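Local structure of Pro-Pro endopeptidase (Paenibacillus alvei, 6FPC) at residues Y63-V67 and L77-D81; I6-L10 and L38-Y42; K44-I48 and E87-A91. The protein is a secreted, zinc-dependent endopeptidase that cleaves peptide bonds between two prolines, preferring a PLP-PVP motif in a cell surface protein encoded by an adjacent gene. All coordinates share one frame; numbering follows the deposited sequence.

How the contacts relate
Contact 2 joins the short N-terminal helix 7-10 to helix 35-43. Contact 3 touches it directly, with centres about 10 Å apart. L10 O and I48 N, 2.9 Å apart, probably hydrogen-bond, which ties the end of helix 7-10 to strand 47-51. That strand runs beside strand 89-93 in contact 3. Contact 1 lies in the long loop between strands 47-51 and 84-86, about 19 Å from contact 3 and 28 Å from contact 2, centre to centre. Contact 3 lies close to the active site, with the V90 side chain about 4 Å from that of E112. W79 of contact 1 has its side chain about 9 Å from the zinc.

Contact 1: residues Y63-V67 and L77-D81; sequences YLKGV and LTWDD
The indole of W79 has L64 over one face. L64 CD2 sits 4.1 Å from the centroid of the W79 five-membered ring and 16° off the ring normal, a CH-pi contact offset toward the rim. At the ring edge, in plane, V67 CB meets W79 CD1 at 4.0 Å. L64 CB also packs on W79 CB. The second flat group is the carboxylate of D80. Its OD2 accepts two hydrogen bonds. G66 N donates to the syn lone pair of D80 OD2, 2.8 Å away, at 165°. T78 OG1 donates to the same D80 OD2 over 2.7 Å from the anti side, slightly out of the carboxylate plane. The other oxygen, D80 OD1, is bridged to K65 NZ by one water, while K65 CG lies against it. These bonds fix the rotation of the carboxylate. CG of D80 stands beside its own backbone N (chi1 -52°), which brings the carboxylate to G66 N. The backbones are also joined directly, since W79 N donates to V67 O over 2.9 Å. L64 to V67 form a type II beta turn, closed by V67 N to L64 O. G66 has positive phi there, and its amide faces D80. The other segment enters a 3-10 turn at W79. T78 N bonds to D81 OD2 at its start. K65 NZ also hydrogen-bonds to N57 OD1, and T56 touches L64 and K65. P69 packs on W79. The contact lies at the surface, in the loop that leads from strand 47-51 to strand 84-86, where it pins two parts of that loop together.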
loop_
_atom_site.group_PDB
_atom_site.type_symbol
_atom_site.label_atom_id
_atom_site.label_comp_id
_atom_site.label_asym_id
_atom_site.label_seq_id
_atom_site.Cartn_x
_atom_site.Cartn_y
_atom_site.Cartn_z
ATOM N N TYR A 63 20.043 3.808 -2.992
ATOM C CA TYR A 63 20.794 3.453 -1.784
ATOM C C TYR A 63 20.433 2.058 -1.225
ATOM O O TYR A 63 21.210 1.507 -0.450
ATOM C CB TYR A 63 20.668 4.572 -0.707
ATOM C CG TYR A 63 19.365 4.587 0.060
ATOM C CD1 TYR A 63 19.244 3.925 1.284
ATOM C CD2 TYR A 63 18.236 5.229 -0.453
ATOM C CE1 TYR A 63 18.038 3.922 1.989
ATOM C CE2 TYR A 63 17.027 5.240 0.254
ATOM C CZ TYR A 63 16.942 4.601 1.479
ATOM O OH TYR A 63 15.745 4.592 2.158
ATOM N N LEU A 64 19.246 1.501 -1.599
ATOM C CA LEU A 64 18.778 0.180 -1.151
ATOM C C LEU A 64 19.324 -0.983 -2.013
ATOM O O LEU A 64 19.124 -2.156 -1.666
ATOM C CB LEU A 64 17.240 0.135 -1.140
ATOM C CG LEU A 64 16.568 1.098 -0.176
ATOM C CD1 LEU A 64 15.078 1.181 -0.477
ATOM C CD2 LEU A 64 16.854 0.699 1.264
ATOM N N LYS A 65 19.979 -0.661 -3.126
ATOM C CA LYS A 65 20.538 -1.683 -4.022
ATOM C C LYS A 65 21.451 -2.636 -3.270
ATOM O O LYS A 65 22.296 -2.191 -2.503
ATOM C CB LYS A 65 21.271 -1.070 -5.211
ATOM C CG LYS A 65 20.298 -0.584 -6.284
ATOM C CD LYS A 65 21.013 -0.026 -7.516
ATOM C CE LYS A 65 20.068 0.757 -8.395
ATOM N NZ LYS A 65 19.175 -0.120 -9.197
ATOM N N GLY A 66 21.157 -3.926 -3.395
ATOM C CA GLY A 66 21.946 -4.994 -2.780
ATOM C C GLY A 66 21.824 -5.114 -1.277
ATOM O O GLY A 66 22.642 -5.780 -0.659
ATOM N N VAL A 67 20.816 -4.465 -0.668
ATOM C CA VAL A 67 20.595 -4.513 0.766
ATOM C C VAL A 67 19.452 -5.498 1.049
ATOM O O VAL A 67 18.434 -5.480 0.344
ATOM C CB VAL A 67 20.311 -3.097 1.324
ATOM C CG1 VAL A 67 19.937 -3.147 2.814
ATOM C CG2 VAL A 67 21.526 -2.189 1.102
ATOM N N LEU A 77 17.231 -12.616 -1.173
ATOM C CA LEU A 77 16.424 -11.456 -1.509
ATOM C C LEU A 77 17.129 -10.145 -1.144
ATOM O O LEU A 77 17.740 -10.042 -0.080
ATOM C CB LEU A 77 15.082 -11.524 -0.762
ATOM C CG LEU A 77 13.994 -10.574 -1.276
ATOM C CD1 LEU A 77 13.121 -11.278 -2.332
ATOM C CD2 LEU A 77 13.126 -10.084 -0.118
ATOM N N THR A 78 17.005 -9.140 -2.015
ATOM C CA THR A 78 17.484 -7.770 -1.739
ATOM C C THR A 78 16.316 -6.844 -2.069
ATOM O O THR A 78 15.377 -7.288 -2.727
ATOM C CB THR A 78 18.766 -7.403 -2.505
ATOM O OG1 THR A 78 18.510 -7.509 -3.904
ATOM C CG2 THR A 78 19.985 -8.257 -2.100
ATOM N N TRP A 79 16.410 -5.549 -1.708
ATOM C CA TRP A 79 15.393 -4.537 -2.026
ATOM C C TRP A 79 15.125 -4.409 -3.555
ATOM O O TRP A 79 14.042 -4.011 -3.977
ATOM C CB TRP A 79 15.783 -3.195 -1.425
ATOM C CG TRP A 79 15.469 -3.078 0.038
ATOM C CD1 TRP A 79 16.342 -3.198 1.073
ATOM C CD2 TRP A 79 14.170 -2.879 0.629
ATOM N NE1 TRP A 79 15.681 -3.063 2.273
ATOM C CE2 TRP A 79 14.341 -2.902 2.032
ATOM C CE3 TRP A 79 12.868 -2.775 0.105
ATOM C CZ2 TRP A 79 13.266 -2.741 2.927
ATOM C CZ3 TRP A 79 11.806 -2.575 0.983
ATOM C CH2 TRP A 79 11.999 -2.642 2.382
ATOM N N ASP A 80 16.104 -4.787 -4.364
ATOM C CA ASP A 80 16.007 -4.798 -5.834
ATOM C C ASP A 80 14.832 -5.672 -6.292
ATOM O O ASP A 80 14.248 -5.401 -7.327
ATOM C CB ASP A 80 17.300 -5.366 -6.431
ATOM C CG ASP A 80 18.538 -4.679 -5.905
ATOM O OD1 ASP A 80 19.010 -3.740 -6.561
ATOM O OD2 ASP A 80 19.022 -5.072 -4.816
ATOM N N ASP A 81 14.490 -6.709 -5.519
ATOM C CA ASP A 81 13.403 -7.674 -5.821
ATOM C C ASP A 81 12.037 -7.231 -5.331
ATOM O O ASP A 81 11.048 -7.902 -5.629
ATOM C CB ASP A 81 13.690 -8.996 -5.112
ATOM C CG ASP A 81 15.005 -9.638 -5.499
ATOM O OD1 ASP A 81 15.356 -9.597 -6.704
ATOM O OD2 ASP A 81 15.695 -10.160 -4.594
HETATM O O HOH W 1 18.301 -2.739 -8.988
#

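Contact 2: residues I6-L10 and L38-Y42; sequences ILDKL and LDALY
K9 turns its CG into the cramped position between backbone N and carbonyl carbon (chi1 59°), and the chain then runs extended across Y42. Y42 has its CG anti to the backbone N (chi1 -170°), which swings the phenol out over helix 7-10. The two side chains cross at about a right angle. K9 CE lies over one ring face, 3.8 Å from the centroid of Y42, as a CH-pi contact. K9 CG lies by Y42 CE1 and CD by CZ, and CE ends over CE2 and CD2, so the chain crosses the ring from its hydroxyl side. The backbone of L10 approaches the ring too, obliquely. I6 CD1 packs on Y42 CB at 3.6 Å, and I6 CG2 meets L38 CB. The carboxylate oxygen D39 OD2 lies alongside I6 CB at 3.3 Å. Deeper in, L10 CD2 meets L38 CD2 at 3.7 Å, while L10 CD1 lies beside Y42 CB. L7 CD2 packs on L38 CD1. No hydrogen bond crosses between the segments. L41 touches L10 CD1 with its CB and also packs on T113, A116 and V117 of helix 108-121, which carries the zinc-binding HExxH motif. This is mainly apolar packing of two helices within the ATLF-like metallopeptidase fold, with K9 and D39 at its rim.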
loop_
_atom_site.group_PDB
_atom_site.type_symbol
_atom_site.label_atom_id
_atom_site.label_comp_id
_atom_site.label_asym_id
_atom_site.label_seq_id
_atom_site.Cartn_x
_atom_site.Cartn_y
_atom_site.Cartn_z
ATOM N N ILE A 6 -6.206 15.386 -8.586
ATOM C CA ILE A 6 -5.007 15.486 -7.753
ATOM C C ILE A 6 -3.952 14.460 -8.235
ATOM O O ILE A 6 -2.753 14.715 -8.121
ATOM C CB ILE A 6 -5.396 15.299 -6.249
ATOM C CG1 ILE A 6 -4.171 15.113 -5.320
ATOM C CG2 ILE A 6 -6.410 14.165 -6.051
ATOM C CD1 ILE A 6 -3.504 16.386 -4.943
ATOM N N LEU A 7 -4.400 13.339 -8.824
ATOM C CA LEU A 7 -3.498 12.280 -9.302
ATOM C C LEU A 7 -2.563 12.724 -10.465
ATOM O O LEU A 7 -1.474 12.164 -10.618
ATOM C CB LEU A 7 -4.280 10.989 -9.660
ATOM C CG LEU A 7 -4.960 10.223 -8.492
ATOM C CD1 LEU A 7 -5.520 8.902 -8.982
ATOM C CD2 LEU A 7 -3.982 9.874 -7.377
ATOM N N ASP A 8 -2.965 13.750 -11.240
ATOM C CA ASP A 8 -2.162 14.313 -12.326
ATOM C C ASP A 8 -0.877 14.959 -11.770
ATOM O O ASP A 8 0.109 15.042 -12.491
ATOM C CB ASP A 8 -2.981 15.347 -13.112
ATOM C CG ASP A 8 -4.199 14.779 -13.824
ATOM O OD1 ASP A 8 -4.325 13.533 -13.894
ATOM O OD2 ASP A 8 -5.019 15.577 -14.320
ATOM N N LYS A 9 -0.878 15.407 -10.501
ATOM C CA LYS A 9 0.339 15.969 -9.909
ATOM C C LYS A 9 0.969 15.041 -8.848
ATOM O O LYS A 9 2.194 15.025 -8.717
ATOM C CB LYS A 9 0.136 17.396 -9.381
ATOM C CG LYS A 9 -0.924 17.566 -8.314
ATOM C CD LYS A 9 -1.055 19.040 -7.956
ATOM C CE LYS A 9 -1.926 19.201 -6.745
ATOM N NZ LYS A 9 -2.226 20.627 -6.458
ATOM N N LEU A 10 0.142 14.264 -8.120
ATOM C CA LEU A 10 0.573 13.319 -7.081
ATOM C C LEU A 10 1.265 12.078 -7.684
ATOM O O LEU A 10 2.270 11.600 -7.133
ATOM C CB LEU A 10 -0.633 12.914 -6.209
ATOM C CG LEU A 10 -0.417 11.959 -5.026
ATOM C CD1 LEU A 10 0.384 12.616 -3.902
ATOM C CD2 LEU A 10 -1.735 11.524 -4.433
ATOM N N LEU A 38 -5.997 11.984 -0.779
ATOM C CA LEU A 38 -4.968 12.174 -1.817
ATOM C C LEU A 38 -4.392 13.610 -1.758
ATOM O O LEU A 38 -3.170 13.786 -1.836
ATOM C CB LEU A 38 -5.515 11.840 -3.219
ATOM C CG LEU A 38 -5.906 10.367 -3.465
ATOM C CD1 LEU A 38 -6.760 10.223 -4.734
ATOM C CD2 LEU A 38 -4.676 9.467 -3.542
ATOM N N ASP A 39 -5.265 14.609 -1.548
ATOM C CA ASP A 39 -4.899 16.030 -1.407
ATOM C C ASP A 39 -3.932 16.208 -0.235
ATOM O O ASP A 39 -2.863 16.823 -0.380
ATOM C CB ASP A 39 -6.157 16.894 -1.195
ATOM C CG ASP A 39 -7.032 17.099 -2.425
ATOM O OD1 ASP A 39 -8.128 17.689 -2.283
ATOM O OD2 ASP A 39 -6.623 16.670 -3.533
ATOM N N ALA A 40 -4.294 15.613 0.915
ATOM C CA ALA A 40 -3.502 15.641 2.134
ATOM C C ALA A 40 -2.138 14.992 1.898
ATOM O O ALA A 40 -1.130 15.551 2.322
ATOM C CB ALA A 40 -4.253 14.939 3.253
ATOM N N LEU A 41 -2.086 13.858 1.161
ATOM C CA LEU A 41 -0.808 13.209 0.829
ATOM C C LEU A 41 0.112 14.169 0.074
ATOM O O LEU A 41 1.281 14.321 0.440
ATOM C CB LEU A 41 -1.031 11.961 -0.033
ATOM C CG LEU A 41 -1.330 10.675 0.684
ATOM C CD1 LEU A 41 -1.645 9.598 -0.335
ATOM C CD2 LEU A 41 -0.159 10.257 1.611
ATOM N N TYR A 42 -0.424 14.817 -0.974
ATOM C CA TYR A 42 0.326 15.775 -1.774
ATOM C C TYR A 42 0.854 16.947 -0.938
ATOM O O TYR A 42 1.984 17.368 -1.168
ATOM C CB TYR A 42 -0.509 16.301 -2.953
ATOM C CG TYR A 42 0.318 17.100 -3.934
ATOM C CD1 TYR A 42 1.079 16.466 -4.913
ATOM C CD2 TYR A 42 0.377 18.491 -3.859
ATOM C CE1 TYR A 42 1.836 17.196 -5.827
ATOM C CE2 TYR A 42 1.154 19.232 -4.752
ATOM C CZ TYR A 42 1.869 18.578 -5.745
ATOM O OH TYR A 42 2.638 19.288 -6.630
#

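Contact 3: residues K44-I48 and E87-A91; sequences KGVKI and ERVVA
V90 N donates to K47 O over 2.9 Å, nearly straight at 173°. A second bond joins the loops before the strands: R88 NH2 to K44 O, 2.8 Å. The oxygen lies roughly level with the guanidinium, off its rim, and the donor lies in the carbonyl plane. The bend of R88 at chi3 (74°) curls the group round to it. The side chains of I48 and V90 run alongside each other in one direction, with I48 CG1 4.1 Å from V90 CB. V46 CG1 meets V90 CG2 at the same distance. V46 CA adds a CA-H...O contact to R88 O, 3.4 Å long. One water donates to both G45 O and R88 O. Strands 47-51 and 89-93 are parallel neighbours at the middle of the mixed sheet. R88 and V89 belong to the 86-89 region, which is decisive for substrate choice. A Schellman motif closes helix 35-43, with G45, of positive phi, at C-prime, and lets the chain turn from helix into strand. Helix 108-121 covers the face of V46, I48 and V90, through T113 and L120. E87 is salt-bridged to R119 of this helix. On the other face V89 touches E60. V12 bonds to the backbone of I48, and K49 to that of V90.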
loop_
_atom_site.group_PDB
_atom_site.type_symbol
_atom_site.label_atom_id
_atom_site.label_comp_id
_atom_site.label_asym_id
_atom_site.label_seq_id
_atom_site.Cartn_x
_atom_site.Cartn_y
_atom_site.Cartn_z
ATOM N N LYS A 44 1.981 16.933 2.027
ATOM C CA LYS A 44 3.105 16.436 2.839
ATOM C C LYS A 44 4.361 16.114 1.992
ATOM O O LYS A 44 5.321 15.522 2.495
ATOM C CB LYS A 44 2.686 15.186 3.661
ATOM C CG LYS A 44 1.382 15.342 4.449
ATOM C CD LYS A 44 1.530 16.093 5.766
ATOM C CE LYS A 44 0.316 16.940 6.104
ATOM N NZ LYS A 44 -0.921 16.132 6.298
ATOM N N GLY A 45 4.336 16.493 0.720
ATOM C CA GLY A 45 5.446 16.250 -0.188
ATOM C C GLY A 45 5.513 14.813 -0.659
ATOM O O GLY A 45 6.551 14.388 -1.160
ATOM N N VAL A 46 4.417 14.053 -0.502
ATOM C CA VAL A 46 4.356 12.657 -0.947
ATOM C C VAL A 46 4.187 12.653 -2.452
ATOM O O VAL A 46 3.456 13.482 -2.987
ATOM C CB VAL A 46 3.249 11.794 -0.249
ATOM C CG1 VAL A 46 3.122 10.398 -0.892
ATOM C CG2 VAL A 46 3.537 11.636 1.240
ATOM N N LYS A 47 4.885 11.740 -3.119
ATOM C CA LYS A 47 4.741 11.475 -4.543
ATOM C C LYS A 47 4.525 9.979 -4.702
ATOM O O LYS A 47 5.125 9.188 -3.977
ATOM C CB LYS A 47 5.952 11.964 -5.378
ATOM C CG LYS A 47 6.045 13.502 -5.554
ATOM C CD LYS A 47 4.830 14.150 -6.250
ATOM C CE LYS A 47 5.096 15.576 -6.720
ATOM N NZ LYS A 47 5.587 16.465 -5.623
ATOM N N ILE A 48 3.611 9.599 -5.578
ATOM C CA ILE A 48 3.364 8.190 -5.895
ATOM C C ILE A 48 4.053 7.967 -7.231
ATOM O O ILE A 48 3.560 8.395 -8.278
ATOM C CB ILE A 48 1.872 7.786 -5.928
ATOM C CG1 ILE A 48 1.169 8.052 -4.590
ATOM C CG2 ILE A 48 1.717 6.312 -6.394
ATOM C CD1 ILE A 48 -0.359 8.082 -4.714
ATOM N N GLU A 87 7.707 5.262 2.020
ATOM C CA GLU A 87 8.440 6.016 3.028
ATOM C C GLU A 87 7.893 7.445 2.909
ATOM O O GLU A 87 6.765 7.672 3.339
ATOM C CB GLU A 87 9.968 5.849 2.822
ATOM C CG GLU A 87 10.868 6.541 3.847
ATOM C CD GLU A 87 10.715 6.247 5.330
ATOM O OE1 GLU A 87 10.200 5.165 5.683
ATOM O OE2 GLU A 87 11.105 7.115 6.145
ATOM N N ARG A 88 8.591 8.352 2.232
ATOM C CA ARG A 88 8.028 9.675 1.984
ATOM C C ARG A 88 7.630 9.756 0.521
ATOM O O ARG A 88 6.929 10.663 0.087
ATOM C CB ARG A 88 8.982 10.767 2.423
ATOM C CG ARG A 88 8.948 10.860 3.933
ATOM C CD ARG A 88 9.328 12.214 4.377
ATOM N NE ARG A 88 8.284 13.215 4.147
ATOM C CZ ARG A 88 7.556 13.763 5.114
ATOM N NH1 ARG A 88 7.721 13.384 6.375
ATOM N NH2 ARG A 88 6.671 14.705 4.829
ATOM N N VAL A 89 8.092 8.780 -0.221
ATOM C CA VAL A 89 7.752 8.519 -1.604
ATOM C C VAL A 89 7.052 7.155 -1.568
ATOM O O VAL A 89 7.381 6.311 -0.708
ATOM C CB VAL A 89 9.013 8.524 -2.510
ATOM C CG1 VAL A 89 9.969 7.370 -2.190
ATOM C CG2 VAL A 89 8.633 8.531 -3.983
ATOM N N VAL A 90 6.069 6.955 -2.462
ATOM C CA VAL A 90 5.410 5.654 -2.594
ATOM C C VAL A 90 5.899 5.180 -3.962
ATOM O O VAL A 90 5.678 5.868 -4.941
ATOM C CB VAL A 90 3.866 5.752 -2.494
ATOM C CG1 VAL A 90 3.212 4.386 -2.737
ATOM C CG2 VAL A 90 3.447 6.313 -1.138
ATOM N N ALA A 91 6.680 4.114 -4.016
ATOM C CA ALA A 91 7.211 3.664 -5.305
ATOM C C ALA A 91 6.626 2.305 -5.589
ATOM O O ALA A 91 6.661 1.443 -4.709
ATOM C CB ALA A 91 8.722 3.597 -5.250
HETATM O O HOH W 2 7.974 12.064 -1.991
#